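Local atomic coordinates of DNA-binding protein reb1 (Schizosaccharomyces pombe, PDB entry 5EYB), a protein that binds specific DNA sites in the ribosomal RNA enhancer and promoter and upstream of many genes, and helps terminate transcription by RNA polymerase I. Residues 262-265 / 266-269; 209-213 / 214-218; 119-122 / 123-126; 150-153 / 154-158. All coordinates share one frame; numbering follows the deposited sequence.

Contact 1: 262-265 / 266-269. With nucleotides of chain B; nucleotides of chain C.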
# COMPACT_ATOMS: atom_id res chain seq x y z
N THR A 262 -7.73 -15.76 -6.59
CA THR A 262 -7.44 -16.14 -5.21
C THR A 262 -6.67 -15.06 -4.45
O THR A 262 -6.46 -15.17 -3.25
CB THR A 262 -6.65 -17.46 -5.15
OG1 THR A 262 -5.44 -17.33 -5.91
CG2 THR A 262 -7.47 -18.60 -5.71
N ARG A 263 -6.24 -14.03 -5.17
CA ARG A 263 -5.46 -12.94 -4.57
C ARG A 263 -5.92 -11.57 -5.07
O ARG A 263 -6.40 -11.45 -6.20
CB ARG A 263 -3.97 -13.13 -4.87
CG ARG A 263 -3.39 -14.47 -4.43
CD ARG A 263 -3.16 -14.50 -2.94
NE ARG A 263 -2.53 -15.75 -2.51
CZ ARG A 263 -2.14 -16.00 -1.27
NH1 ARG A 263 -2.31 -15.09 -0.32
NH2 ARG A 263 -1.57 -17.17 -0.98
N THR A 264 -5.78 -10.55 -4.23
CA THR A 264 -6.17 -9.19 -4.60
C THR A 264 -5.20 -8.59 -5.60
O THR A 264 -4.14 -9.16 -5.86
CB THR A 264 -6.25 -8.26 -3.37
OG1 THR A 264 -4.92 -7.98 -2.90
CG2 THR A 264 -7.06 -8.90 -2.26
N ARG A 265 -5.55 -7.44 -6.16
CA ARG A 265 -4.70 -6.79 -7.15
C ARG A 265 -3.36 -6.37 -6.55
O ARG A 265 -2.32 -6.49 -7.19
CB ARG A 265 -5.41 -5.58 -7.77
CG ARG A 265 -5.71 -4.48 -6.78
CD ARG A 265 -6.37 -3.26 -7.41
NE ARG A 265 -6.67 -2.30 -6.36
CZ ARG A 265 -5.90 -1.27 -6.04
NH1 ARG A 265 -4.77 -1.04 -6.71
NH2 ARG A 265 -6.25 -0.46 -5.05
N LEU A 266 -3.39 -5.90 -5.30
CA LEU A 266 -2.18 -5.42 -4.65
C LEU A 266 -1.28 -6.57 -4.24
O LEU A 266 -0.06 -6.46 -4.27
CB LEU A 266 -2.53 -4.56 -3.43
CG LEU A 266 -3.17 -3.21 -3.74
CD1 LEU A 266 -3.44 -2.44 -2.46
CD2 LEU A 266 -2.28 -2.40 -4.67
N GLN A 267 -1.90 -7.69 -3.85
CA GLN A 267 -1.16 -8.90 -3.53
C GLN A 267 -0.44 -9.42 -4.77
O GLN A 267 0.71 -9.86 -4.69
CB GLN A 267 -2.09 -9.97 -2.97
CG GLN A 267 -2.49 -9.76 -1.53
CD GLN A 267 -3.33 -10.90 -1.00
OE1 GLN A 267 -4.33 -11.28 -1.62
NE2 GLN A 267 -2.93 -11.46 0.13
N CYS A 268 -1.12 -9.39 -5.91
CA CYS A 268 -0.54 -9.83 -7.16
C CYS A 268 0.59 -8.90 -7.57
O CYS A 268 1.67 -9.34 -7.97
CB CYS A 268 -1.59 -9.90 -8.26
SG CYS A 268 -2.88 -11.14 -8.01
N ARG A 269 0.31 -7.60 -7.48
CA ARG A 269 1.28 -6.58 -7.81
C ARG A 269 2.54 -6.75 -6.98
O ARG A 269 3.65 -6.62 -7.48
CB ARG A 269 0.69 -5.19 -7.61
CG ARG A 269 1.64 -4.05 -7.97
CD ARG A 269 1.02 -2.70 -7.66
NE ARG A 269 1.97 -1.61 -7.89
CZ ARG A 269 2.85 -1.19 -6.98
NH1 ARG A 269 2.90 -1.76 -5.78
NH2 ARG A 269 3.68 -0.20 -7.27
P DG B 14 0.47 2.47 -11.02
OP1 DG B 14 1.60 3.03 -11.79
OP2 DG B 14 0.26 1.00 -10.99
O5' DG B 14 0.57 2.96 -9.51
C5' DG B 14 0.44 4.34 -9.21
C4' DG B 14 0.60 4.58 -7.73
O4' DG B 14 -0.67 4.36 -7.06
C3' DG B 14 1.62 3.69 -7.03
O3' DG B 14 2.42 4.48 -6.17
C2' DG B 14 0.74 2.72 -6.23
C1' DG B 14 -0.43 3.62 -5.89
N9 DG B 14 -1.65 2.90 -5.54
C8 DG B 14 -2.21 1.84 -6.21
N7 DG B 14 -3.30 1.39 -5.66
C5 DG B 14 -3.48 2.20 -4.55
C6 DG B 14 -4.49 2.19 -3.57
O6 DG B 14 -5.47 1.43 -3.48
N1 DG B 14 -4.30 3.18 -2.61
C2 DG B 14 -3.25 4.07 -2.61
N2 DG B 14 -3.22 4.96 -1.61
N3 DG B 14 -2.29 4.10 -3.52
C4 DG B 14 -2.47 3.13 -4.46
P DT C 11 0.52 -10.57 1.09
OP1 DT C 11 -0.32 -11.77 0.87
OP2 DT C 11 1.07 -9.86 -0.09
O5' DT C 11 -0.31 -9.53 1.97
C5' DT C 11 -0.69 -9.89 3.29
C4' DT C 11 -1.43 -8.77 3.99
O4' DT C 11 -0.53 -7.66 4.20
C3' DT C 11 -2.64 -8.21 3.23
O3' DT C 11 -3.77 -8.23 4.09
C2' DT C 11 -2.21 -6.79 2.85
C1' DT C 11 -1.19 -6.45 3.92
N1 DT C 11 -0.16 -5.45 3.49
C2 DT C 11 -0.14 -4.20 4.07
O2 DT C 11 -0.93 -3.85 4.92
N3 DT C 11 0.85 -3.38 3.61
C4 DT C 11 1.80 -3.66 2.65
O4 DT C 11 2.65 -2.85 2.30
C5 DT C 11 1.73 -4.99 2.08
C7 DT C 11 2.71 -5.42 1.03
C6 DT C 11 0.77 -5.81 2.53
P DT B 15 3.85 3.95 -5.65
OP1 DT B 15 4.88 4.62 -6.46
OP2 DT B 15 3.82 2.48 -5.56
O5' DT B 15 3.92 4.54 -4.17
C5' DT B 15 3.50 5.88 -3.94
C4' DT B 15 3.01 6.05 -2.51
O4' DT B 15 1.75 5.34 -2.34
C3' DT B 15 3.94 5.52 -1.43
O3' DT B 15 3.90 6.37 -0.31
C2' DT B 15 3.33 4.17 -1.10
C1' DT B 15 1.86 4.52 -1.20
N1 DT B 15 0.97 3.34 -1.37
C2 DT B 15 -0.14 3.22 -0.58
O2 DT B 15 -0.45 4.04 0.27
N3 DT B 15 -0.89 2.09 -0.81
C4 DT B 15 -0.63 1.10 -1.74
O4 DT B 15 -1.37 0.13 -1.87
C5 DT B 15 0.56 1.29 -2.54
C7 DT B 15 0.94 0.28 -3.58
C6 DT B 15 1.30 2.39 -2.32

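Contact 2: 209-213 / 214-218. With nucleotides of chain B; nucleotides of chain C.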
# COMPACT_ATOMS: atom_id res chain seq x y z
N ASP A 209 -14.06 0.17 -3.46
CA ASP A 209 -12.85 -0.42 -2.90
C ASP A 209 -13.16 -1.68 -2.10
O ASP A 209 -12.47 -2.70 -2.25
CB ASP A 209 -12.11 0.60 -2.03
CG ASP A 209 -11.62 1.81 -2.82
OD1 ASP A 209 -11.44 1.69 -4.05
OD2 ASP A 209 -11.41 2.87 -2.20
N ARG A 210 -14.19 -1.63 -1.27
CA ARG A 210 -14.61 -2.81 -0.50
C ARG A 210 -14.96 -3.96 -1.42
O ARG A 210 -14.63 -5.11 -1.14
CB ARG A 210 -15.80 -2.49 0.39
CG ARG A 210 -15.50 -2.62 1.86
CD ARG A 210 -15.10 -4.04 2.24
NE ARG A 210 -14.27 -4.03 3.45
CZ ARG A 210 -14.01 -5.10 4.19
NH1 ARG A 210 -14.53 -6.27 3.88
NH2 ARG A 210 -13.24 -4.98 5.27
N TRP A 211 -15.64 -3.66 -2.52
CA TRP A 211 -16.02 -4.68 -3.49
C TRP A 211 -14.81 -5.20 -4.26
O TRP A 211 -14.52 -6.40 -4.24
CB TRP A 211 -17.08 -4.14 -4.46
CG TRP A 211 -17.39 -5.10 -5.57
CD1 TRP A 211 -16.87 -5.08 -6.84
CD2 TRP A 211 -18.28 -6.22 -5.52
NE1 TRP A 211 -17.39 -6.12 -7.57
CE2 TRP A 211 -18.26 -6.83 -6.79
CE3 TRP A 211 -19.09 -6.76 -4.52
CZ2 TRP A 211 -19.02 -7.96 -7.08
CZ3 TRP A 211 -19.85 -7.88 -4.82
CH2 TRP A 211 -19.81 -8.47 -6.09
N ARG A 212 -14.10 -4.30 -4.93
CA ARG A 212 -12.98 -4.69 -5.79
C ARG A 212 -11.87 -5.43 -5.05
O ARG A 212 -11.32 -6.40 -5.57
CB ARG A 212 -12.38 -3.46 -6.48
CG ARG A 212 -11.17 -3.79 -7.36
CD ARG A 212 -10.48 -2.54 -7.86
NE ARG A 212 -10.00 -1.70 -6.77
CZ ARG A 212 -9.42 -0.52 -6.94
NH1 ARG A 212 -9.26 -0.02 -8.16
NH2 ARG A 212 -9.02 0.18 -5.88
N ASP A 213 -11.56 -4.99 -3.84
CA ASP A 213 -10.39 -5.51 -3.14
C ASP A 213 -10.72 -6.55 -2.05
O ASP A 213 -9.81 -7.16 -1.50
CB ASP A 213 -9.60 -4.36 -2.51
CG ASP A 213 -8.92 -3.49 -3.56
OD1 ASP A 213 -8.40 -4.05 -4.55
OD2 ASP A 213 -8.91 -2.25 -3.40
N VAL A 214 -11.99 -6.75 -1.75
CA VAL A 214 -12.35 -7.71 -0.70
C VAL A 214 -13.55 -8.59 -1.05
O VAL A 214 -13.41 -9.81 -1.17
CB VAL A 214 -12.67 -7.01 0.63
CG1 VAL A 214 -13.11 -8.03 1.67
CG2 VAL A 214 -11.47 -6.22 1.14
N VAL A 215 -14.71 -7.98 -1.22
CA VAL A 215 -15.97 -8.72 -1.32
C VAL A 215 -16.16 -9.45 -2.66
O VAL A 215 -16.76 -10.52 -2.69
CB VAL A 215 -17.17 -7.77 -1.06
CG1 VAL A 215 -18.49 -8.54 -1.10
CG2 VAL A 215 -17.00 -7.08 0.28
N ARG A 216 -15.63 -8.89 -3.74
CA ARG A 216 -15.76 -9.52 -5.06
C ARG A 216 -15.24 -10.95 -5.07
O ARG A 216 -15.79 -11.82 -5.75
CB ARG A 216 -15.02 -8.71 -6.14
CG ARG A 216 -15.20 -9.27 -7.55
CD ARG A 216 -14.47 -8.46 -8.62
NE ARG A 216 -14.86 -8.87 -9.97
CZ ARG A 216 -15.85 -8.32 -10.67
NH1 ARG A 216 -16.56 -7.33 -10.15
NH2 ARG A 216 -16.14 -8.75 -11.89
N PHE A 217 -14.18 -11.20 -4.31
CA PHE A 217 -13.54 -12.50 -4.29
C PHE A 217 -14.37 -13.53 -3.52
O PHE A 217 -14.25 -14.73 -3.76
CB PHE A 217 -12.14 -12.40 -3.68
CG PHE A 217 -11.19 -11.60 -4.52
CD1 PHE A 217 -10.44 -12.20 -5.51
CD2 PHE A 217 -11.03 -10.24 -4.31
CE1 PHE A 217 -9.57 -11.47 -6.29
CE2 PHE A 217 -10.16 -9.50 -5.08
CZ PHE A 217 -9.42 -10.12 -6.07
N GLY A 218 -15.20 -13.04 -2.61
CA GLY A 218 -16.02 -13.91 -1.80
C GLY A 218 -15.19 -14.72 -0.82
O GLY A 218 -14.47 -14.17 0.00
P DG B 13 -4.25 0.54 -14.79
OP1 DG B 13 -3.30 0.71 -15.91
OP2 DG B 13 -4.61 -0.82 -14.32
O5' DG B 13 -3.74 1.36 -13.51
C5' DG B 13 -3.60 2.77 -13.60
C4' DG B 13 -3.15 3.35 -12.27
O4' DG B 13 -4.27 3.46 -11.38
C3' DG B 13 -2.10 2.52 -11.52
O3' DG B 13 -0.86 3.18 -11.57
C2' DG B 13 -2.64 2.43 -10.08
C1' DG B 13 -3.79 3.43 -10.07
N9 DG B 13 -4.89 3.04 -9.19
C8 DG B 13 -5.81 2.05 -9.40
N7 DG B 13 -6.68 1.93 -8.44
C5 DG B 13 -6.31 2.90 -7.53
C6 DG B 13 -6.89 3.25 -6.28
O6 DG B 13 -7.87 2.75 -5.72
N1 DG B 13 -6.21 4.30 -5.67
C2 DG B 13 -5.11 4.94 -6.20
N2 DG B 13 -4.60 5.92 -5.46
N3 DG B 13 -4.56 4.62 -7.36
C4 DG B 13 -5.21 3.60 -7.97
P DC C 15 -8.73 9.42 3.24
OP1 DC C 15 -8.75 10.61 4.11
OP2 DC C 15 -9.99 8.73 2.88
O5' DC C 15 -8.01 9.79 1.86
C5' DC C 15 -6.64 10.12 1.85
C4' DC C 15 -6.06 9.94 0.47
O4' DC C 15 -6.14 8.57 0.09
C3' DC C 15 -6.79 10.70 -0.63
O3' DC C 15 -6.17 11.96 -0.82
C2' DC C 15 -6.63 9.79 -1.87
C1' DC C 15 -6.07 8.48 -1.31
N1 DC C 15 -6.82 7.28 -1.75
C2 DC C 15 -6.35 6.53 -2.83
O2 DC C 15 -5.32 6.89 -3.41
N3 DC C 15 -7.05 5.43 -3.22
C4 DC C 15 -8.16 5.08 -2.56
N4 DC C 15 -8.81 3.99 -2.98
C5 DC C 15 -8.64 5.84 -1.46
C6 DC C 15 -7.95 6.92 -1.09

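Contact 3: 119-122 / 123-126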
# COMPACT_ATOMS: atom_id res chain seq x y z
N GLY A 119 -24.69 31.19 5.49
CA GLY A 119 -25.22 30.58 6.70
C GLY A 119 -25.48 29.09 6.61
O GLY A 119 -26.61 28.64 6.82
N TRP A 120 -24.45 28.33 6.29
CA TRP A 120 -24.57 26.88 6.23
C TRP A 120 -23.77 26.21 7.34
O TRP A 120 -22.84 26.80 7.90
CB TRP A 120 -24.10 26.35 4.88
CG TRP A 120 -25.01 26.68 3.73
CD1 TRP A 120 -26.15 27.43 3.78
CD2 TRP A 120 -24.85 26.28 2.37
NE1 TRP A 120 -26.71 27.51 2.52
CE2 TRP A 120 -25.93 26.82 1.64
CE3 TRP A 120 -23.89 25.51 1.68
CZ2 TRP A 120 -26.08 26.61 0.27
CZ3 TRP A 120 -24.05 25.31 0.32
CH2 TRP A 120 -25.13 25.86 -0.37
N SER A 121 -24.16 24.99 7.68
CA SER A 121 -23.36 24.14 8.54
C SER A 121 -22.45 23.31 7.64
O SER A 121 -22.68 23.21 6.44
CB SER A 121 -24.24 23.24 9.40
OG SER A 121 -25.02 22.37 8.59
N GLU A 122 -21.41 22.71 8.22
CA GLU A 122 -20.48 21.91 7.44
C GLU A 122 -21.19 20.68 6.88
O GLU A 122 -20.82 20.16 5.83
CB GLU A 122 -19.26 21.50 8.27
CG GLU A 122 -18.18 20.80 7.47
CD GLU A 122 -16.89 20.60 8.25
OE1 GLU A 122 -16.41 21.58 8.86
OE2 GLU A 122 -16.37 19.46 8.26
N TYR A 123 -22.22 20.21 7.58
CA TYR A 123 -23.01 19.10 7.09
C TYR A 123 -23.78 19.51 5.84
O TYR A 123 -23.78 18.80 4.84
CB TYR A 123 -23.98 18.60 8.17
CG TYR A 123 -24.76 17.38 7.75
CD1 TYR A 123 -24.15 16.13 7.66
CD2 TYR A 123 -26.12 17.47 7.45
CE1 TYR A 123 -24.86 15.01 7.27
CE2 TYR A 123 -26.84 16.35 7.06
CZ TYR A 123 -26.20 15.12 6.97
OH TYR A 123 -26.92 14.01 6.59
N GLN A 124 -24.43 20.67 5.90
CA GLN A 124 -25.15 21.21 4.75
C GLN A 124 -24.22 21.41 3.56
O GLN A 124 -24.61 21.21 2.42
CB GLN A 124 -25.83 22.54 5.11
CG GLN A 124 -27.15 22.38 5.85
CD GLN A 124 -27.83 23.70 6.12
OE1 GLN A 124 -27.19 24.66 6.55
NE2 GLN A 124 -29.13 23.77 5.87
N PHE A 125 -22.98 21.81 3.85
CA PHE A 125 -21.98 22.00 2.82
C PHE A 125 -21.69 20.69 2.08
O PHE A 125 -21.65 20.66 0.85
CB PHE A 125 -20.69 22.56 3.42
CG PHE A 125 -19.56 22.69 2.44
CD1 PHE A 125 -19.55 23.72 1.51
CD2 PHE A 125 -18.52 21.78 2.44
CE1 PHE A 125 -18.51 23.84 0.60
CE2 PHE A 125 -17.48 21.89 1.53
CZ PHE A 125 -17.47 22.92 0.61
N CYS A 126 -21.50 19.61 2.84
CA CYS A 126 -21.16 18.31 2.26
C CYS A 126 -22.29 17.75 1.40
O CYS A 126 -22.04 17.16 0.35
CB CYS A 126 -20.81 17.32 3.36
SG CYS A 126 -19.36 17.76 4.34

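Contact 4: 150-153 / 154-158. With nucleotides of chain B; nucleotides of chain C.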
# COMPACT_ATOMS: atom_id res chain seq x y z
N SER A 150 -3.72 27.60 -8.22
CA SER A 150 -3.59 27.61 -9.68
C SER A 150 -2.52 26.64 -10.17
O SER A 150 -2.51 26.26 -11.34
CB SER A 150 -3.28 29.02 -10.17
OG SER A 150 -2.24 29.60 -9.40
N HIS A 151 -1.63 26.24 -9.26
CA HIS A 151 -0.54 25.34 -9.59
C HIS A 151 -1.04 23.92 -9.85
O HIS A 151 -0.53 23.21 -10.71
CB HIS A 151 0.49 25.34 -8.47
CG HIS A 151 -0.08 24.99 -7.13
ND1 HIS A 151 -0.62 25.93 -6.28
CD2 HIS A 151 -0.21 23.80 -6.50
CE1 HIS A 151 -1.06 25.34 -5.19
NE2 HIS A 151 -0.82 24.04 -5.30
N ARG A 152 -2.05 23.51 -9.09
CA ARG A 152 -2.59 22.17 -9.22
C ARG A 152 -3.79 22.17 -10.15
O ARG A 152 -4.57 23.12 -10.18
CB ARG A 152 -2.99 21.63 -7.85
CG ARG A 152 -3.41 20.17 -7.86
CD ARG A 152 -3.95 19.76 -6.50
NE ARG A 152 -2.90 19.69 -5.49
CZ ARG A 152 -2.26 18.57 -5.16
NH1 ARG A 152 -2.57 17.43 -5.76
NH2 ARG A 152 -1.32 18.59 -4.23
N ASP A 153 -3.93 21.09 -10.93
CA ASP A 153 -5.06 20.92 -11.84
C ASP A 153 -6.38 21.04 -11.09
O ASP A 153 -6.52 20.53 -9.98
CB ASP A 153 -4.98 19.56 -12.55
CG ASP A 153 -6.19 19.28 -13.40
OD1 ASP A 153 -6.71 20.23 -14.03
OD2 ASP A 153 -6.64 18.12 -13.45
N ALA A 154 -7.33 21.73 -11.71
CA ALA A 154 -8.60 22.04 -11.05
C ALA A 154 -9.41 20.78 -10.75
O ALA A 154 -10.22 20.77 -9.82
CB ALA A 154 -9.41 23.00 -11.91
N LYS A 155 -9.19 19.72 -11.53
CA LYS A 155 -9.91 18.47 -11.34
C LYS A 155 -9.42 17.73 -10.10
O LYS A 155 -10.19 17.04 -9.43
CB LYS A 155 -9.77 17.58 -12.58
CG LYS A 155 -10.81 16.47 -12.66
CD LYS A 155 -12.21 17.05 -12.72
CE LYS A 155 -13.26 15.98 -12.97
NZ LYS A 155 -14.62 16.57 -13.17
N SER A 156 -8.13 17.87 -9.82
CA SER A 156 -7.53 17.27 -8.63
C SER A 156 -8.15 17.87 -7.38
O SER A 156 -8.48 17.16 -6.42
CB SER A 156 -6.02 17.49 -8.63
OG SER A 156 -5.44 17.08 -7.40
N ILE A 157 -8.30 19.19 -7.39
CA ILE A 157 -8.90 19.92 -6.28
C ILE A 157 -10.37 19.54 -6.11
O ILE A 157 -10.86 19.39 -4.99
CB ILE A 157 -8.77 21.44 -6.49
CG1 ILE A 157 -7.32 21.80 -6.85
CG2 ILE A 157 -9.22 22.20 -5.25
CD1 ILE A 157 -7.13 23.24 -7.25
N TYR A 158 -11.06 19.38 -7.23
CA TYR A 158 -12.47 19.00 -7.23
C TYR A 158 -12.68 17.63 -6.58
O TYR A 158 -13.59 17.47 -5.76
CB TYR A 158 -13.01 19.00 -8.66
CG TYR A 158 -14.36 18.34 -8.83
CD1 TYR A 158 -15.53 19.03 -8.54
CD2 TYR A 158 -14.46 17.04 -9.31
CE1 TYR A 158 -16.76 18.43 -8.70
CE2 TYR A 158 -15.69 16.44 -9.48
CZ TYR A 158 -16.84 17.13 -9.17
OH TYR A 158 -18.06 16.53 -9.34
P DG B 8 -21.28 18.26 -9.66
OP1 DG B 8 -22.65 18.51 -9.16
OP2 DG B 8 -20.14 18.28 -8.73
O5' DG B 8 -21.27 16.86 -10.43
C5' DG B 8 -22.20 16.63 -11.47
C4' DG B 8 -22.32 15.15 -11.79
O4' DG B 8 -21.41 14.80 -12.86
C3' DG B 8 -22.02 14.19 -10.64
O3' DG B 8 -22.92 13.09 -10.70
C2' DG B 8 -20.58 13.76 -10.92
C1' DG B 8 -20.52 13.78 -12.44
N9 DG B 8 -19.21 14.10 -12.99
C8 DG B 8 -18.39 15.15 -12.62
N7 DG B 8 -17.28 15.20 -13.29
C5 DG B 8 -17.37 14.14 -14.18
C6 DG B 8 -16.46 13.69 -15.17
O6 DG B 8 -15.36 14.17 -15.48
N1 DG B 8 -16.93 12.58 -15.85
C2 DG B 8 -18.13 11.96 -15.61
N2 DG B 8 -18.42 10.90 -16.37
N3 DG B 8 -19.00 12.37 -14.68
C4 DG B 8 -18.55 13.45 -14.01
P DT C 17 -4.20 13.75 -8.16
OP1 DT C 17 -3.03 14.58 -8.49
OP2 DT C 17 -5.52 14.40 -7.97
O5' DT C 17 -4.36 12.64 -9.28
C5' DT C 17 -3.29 11.77 -9.57
C4' DT C 17 -3.56 11.01 -10.85
O4' DT C 17 -4.64 10.06 -10.64
C3' DT C 17 -3.97 11.87 -12.05
O3' DT C 17 -3.37 11.35 -13.22
C2' DT C 17 -5.49 11.71 -12.08
C1' DT C 17 -5.64 10.26 -11.62
N1 DT C 17 -6.97 9.96 -10.99
C2 DT C 17 -7.75 8.97 -11.52
O2 DT C 17 -7.44 8.31 -12.50
N3 DT C 17 -8.93 8.76 -10.87
C4 DT C 17 -9.40 9.43 -9.75
O4 DT C 17 -10.48 9.16 -9.23
C5 DT C 17 -8.53 10.46 -9.24
C7 DT C 17 -8.94 11.25 -8.03
C6 DT C 17 -7.37 10.67 -9.87
P DG B 7 -16.10 22.36 -11.85
OP1 DG B 7 -16.03 23.38 -10.78
OP2 DG B 7 -14.94 21.47 -12.08
O5' DG B 7 -17.37 21.43 -11.60
C5' DG B 7 -18.68 21.98 -11.72
C4' DG B 7 -19.68 20.91 -12.10
O4' DG B 7 -19.38 20.43 -13.44
C3' DG B 7 -19.69 19.68 -11.19
O3' DG B 7 -21.01 19.34 -10.83
C2' DG B 7 -19.04 18.58 -12.03
C1' DG B 7 -19.36 19.03 -13.45
N9 DG B 7 -18.35 18.60 -14.41
C8 DG B 7 -17.07 19.10 -14.54
N7 DG B 7 -16.37 18.50 -15.46
C5 DG B 7 -17.23 17.53 -15.96
C6 DG B 7 -17.03 16.58 -16.99
O6 DG B 7 -16.01 16.39 -17.67
N1 DG B 7 -18.16 15.78 -17.19
C2 DG B 7 -19.33 15.90 -16.49
N2 DG B 7 -20.31 15.05 -16.82
N3 DG B 7 -19.54 16.80 -15.53
C4 DG B 7 -18.45 17.58 -15.32

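Contact 1: 262-265 / 266-269
Thr264 and Gln267 exchange side-chain-to-backbone hydrogen bonds in both directions. Thr264 OG1 sits between its own backbone N and carbonyl carbon (chi1 72°), which turns the hydroxyl toward the helix beginning at Arg265; it accepts from Gln267 N at 3.2 Å. In return, Gln267 OE1 takes the Thr264 N-H at 3.1 Å, in the amide plane and on a lone pair, with a nearly straight N-H...O angle of 169°. Gln267 reaches back because CG lies anti to its carbonyl carbon (chi1 -77°) and the chain is extended beyond it. This reciprocal pair is a capping box with Thr264 as N-cap, opening helix 265-275, which is consistent with the recognition helix of the second Myb-type helix-turn-helix. The other end of the Gln267 amide serves the DNA, NE2 donating to OP1 of DT11 of chain C at 2.7 Å. An alanine in place of Gln267 would probably leave the Thr264 N-H without its side-chain acceptor and that phosphate without its amide donor. Arg263 crosses the same glutamine at about a right angle, its CD 3.7 Å from Gln267 OE1, while its guanidinium is engaged by Asn224 O and Glu230. Arg265, extended from CG to NE, runs beside Leu266 and points the same way, with Leu266 CG over the centre of one guanidinium face. The edge of that group addresses DG14 of chain B: Arg265 NH1 donates to N7 at 3.0 Å and Arg265 NH2 to O6 at 2.6 Å.

Contact 2: 209-213 / 214-218
Trp211 and Arg216 cross obliquely at the C-terminal end of helix 204-215, in the first Myb-type helix-turn-helix, whose predicted DNA-reading helix this is. CB of Arg216 lies over one face of the indole, 3.9 Å from the centroid of the five-membered ring and 16° off its normal, a CH-pi contact. The arginine then runs extended past the ring's rim, and its guanidinium plane stands at 89° to the indole. NH1 comes to the edge of the ring beside NE1; both being donors, this is proximity without a bond. The Val215 and Trp211 side chains cross at about a right angle, with Val215 CG1 3.9 Å from Trp211 CE3. The indole also meets Trp193 and rests on helix 176-189. On another side of the helix Arg210 bends at chi2 and lies across Val214, with Val214 CG2 over one guanidinium face, toward its rim, while Arg210 NH1 pairs with Asp179. The backbone follows a wider pi-type turn: Val215 N bonds to Arg210 O and Arg216 N to Trp211 O, each reaching back five residues. Facing the DNA, Arg212 is flanked by two acids, with OD2 of Asp213 weakly bonded to NH2 and OD1 of Asp209 well out of the guanidinium plane, a pairing of charges alone. Asp213 also pairs through OD1 with Arg265. The acids probably help hold Arg212 in place for DG13 of chain B, where its NH1 reaches N7. Asp209 OD2 accepts from N4 of DC15 of chain C at 2.9 Å, and Arg212 NH2 donates to O6 of DG13 of chain B at 2.8 Å.

Contact 3: 119-122 / 123-126
The backbone turns into helix 122-129 at Ser121, whose carbonyl O accepts from Phe125 N at 3.0 Å, while Glu122 O takes Cys126 N at 3.1 Å. Ser121 is the N-cap, and its side chain forms a capping box with Gln124. The hydroxyl is placed by chi1 of 62°, which sets OG between the residue's own N and carbonyl carbon, and it accepts from Gln124 N at 3.2 Å with an N-H...O angle of 164°. Gln124 answers with its amide oxygen: extended beyond CG, it brings OE1 to Ser121 N at 3.3 Å, in the amide plane and on a lone pair. A glycine in place of Ser121 would probably leave Gln124 N without its capping acceptor and the first helical turn less firmly fixed. Trp120 stands across the glutamine at about a right angle, the ring and amide planes 59° apart; OE1 of Gln124 lies 3.4 Å from CA of Trp120 and approaches the indole obliquely. Farther along the same ring, CE3 of Trp120 is 4.2 Å from CA of Phe125. This helix start, within the second Myb-associated domain, is tied to its surroundings by aromatic groups: Trp120 packs on Thr137 and Ile138 of helix 136-147, while Phe125 meets Phe141 of that helix and Tyr165 edge to face.

Contact 4: 150-153 / 154-158
The guanidinium of Arg152 presents its edge to Ser156, with OG near the plane and 3.3 Å from NH1, in a weak hydrogen bond. OP1 of DT17 of chain C also lies near that plane, but 4.0 Å from Arg152 NH1, so it is a neighbour of the edge without being bonded. The group is fixed chiefly from elsewhere, by Gly97 O, Asp98 O and the carboxylate of Glu103, with Phe99 in cation-pi contact. The other flat group, the Tyr158 ring, has OP2 of DG8 of chain B in plane at its hydroxyl edge, where OH donates to it at 2.8 Å, and Tyr142 meets it edge to face. The extended start of the Arg152 chain (chi1 -173°, chi2 -173°) brings its CD to 3.2 Å from Ser156 OG, and the bend at chi3 (-70°) then turns the guanidinium so that NH1 comes to the same oxygen. Ser156 OG also donates to OP2 of DT17 of chain C at 2.7 Å. The setting is the first turn of helix 154-164, in the second Myb-associated domain, with Asp153 at the N-cap; Asp153 O accepts only weakly from Ser156 N and Ile157 N. Lys155 starts out alongside Asp153, pointing the same way, with its CB 3.3 Å from Asp153 OD2, and then bends at chi2 toward the bases. There Lys155 NZ donates to N7 of DG8 of chain B at 3.0 Å and weakly to O6, both on the major-groove edge of the guanine. Ile157 turns to Leu145 and Tyr146 of helix 136-147.

Along the chain the order is contact 3, contact 4, contact 2, contact 1. Contacts 3 and 4 belong to the same Myb-associated domain, their centres about 22 Å apart, and open helices 122-129 and 154-164, both packed against helix 136-147. In successive Myb-type repeats, contact 2 closes helix 204-215 and contact 1 opens helix 265-275; their centres are about 11 Å apart and they touch, Asp213 OD1 meeting Arg265 NE in a salt bridge of 3.1 Å. Contact 4 is about 30 Å from contact 2, centre to centre. Contacts 1, 2 and 4 reach both DNA strands, whereas contact 3 stays about 9 Å away at its nearest atom, so recognition is spread over several helical modules.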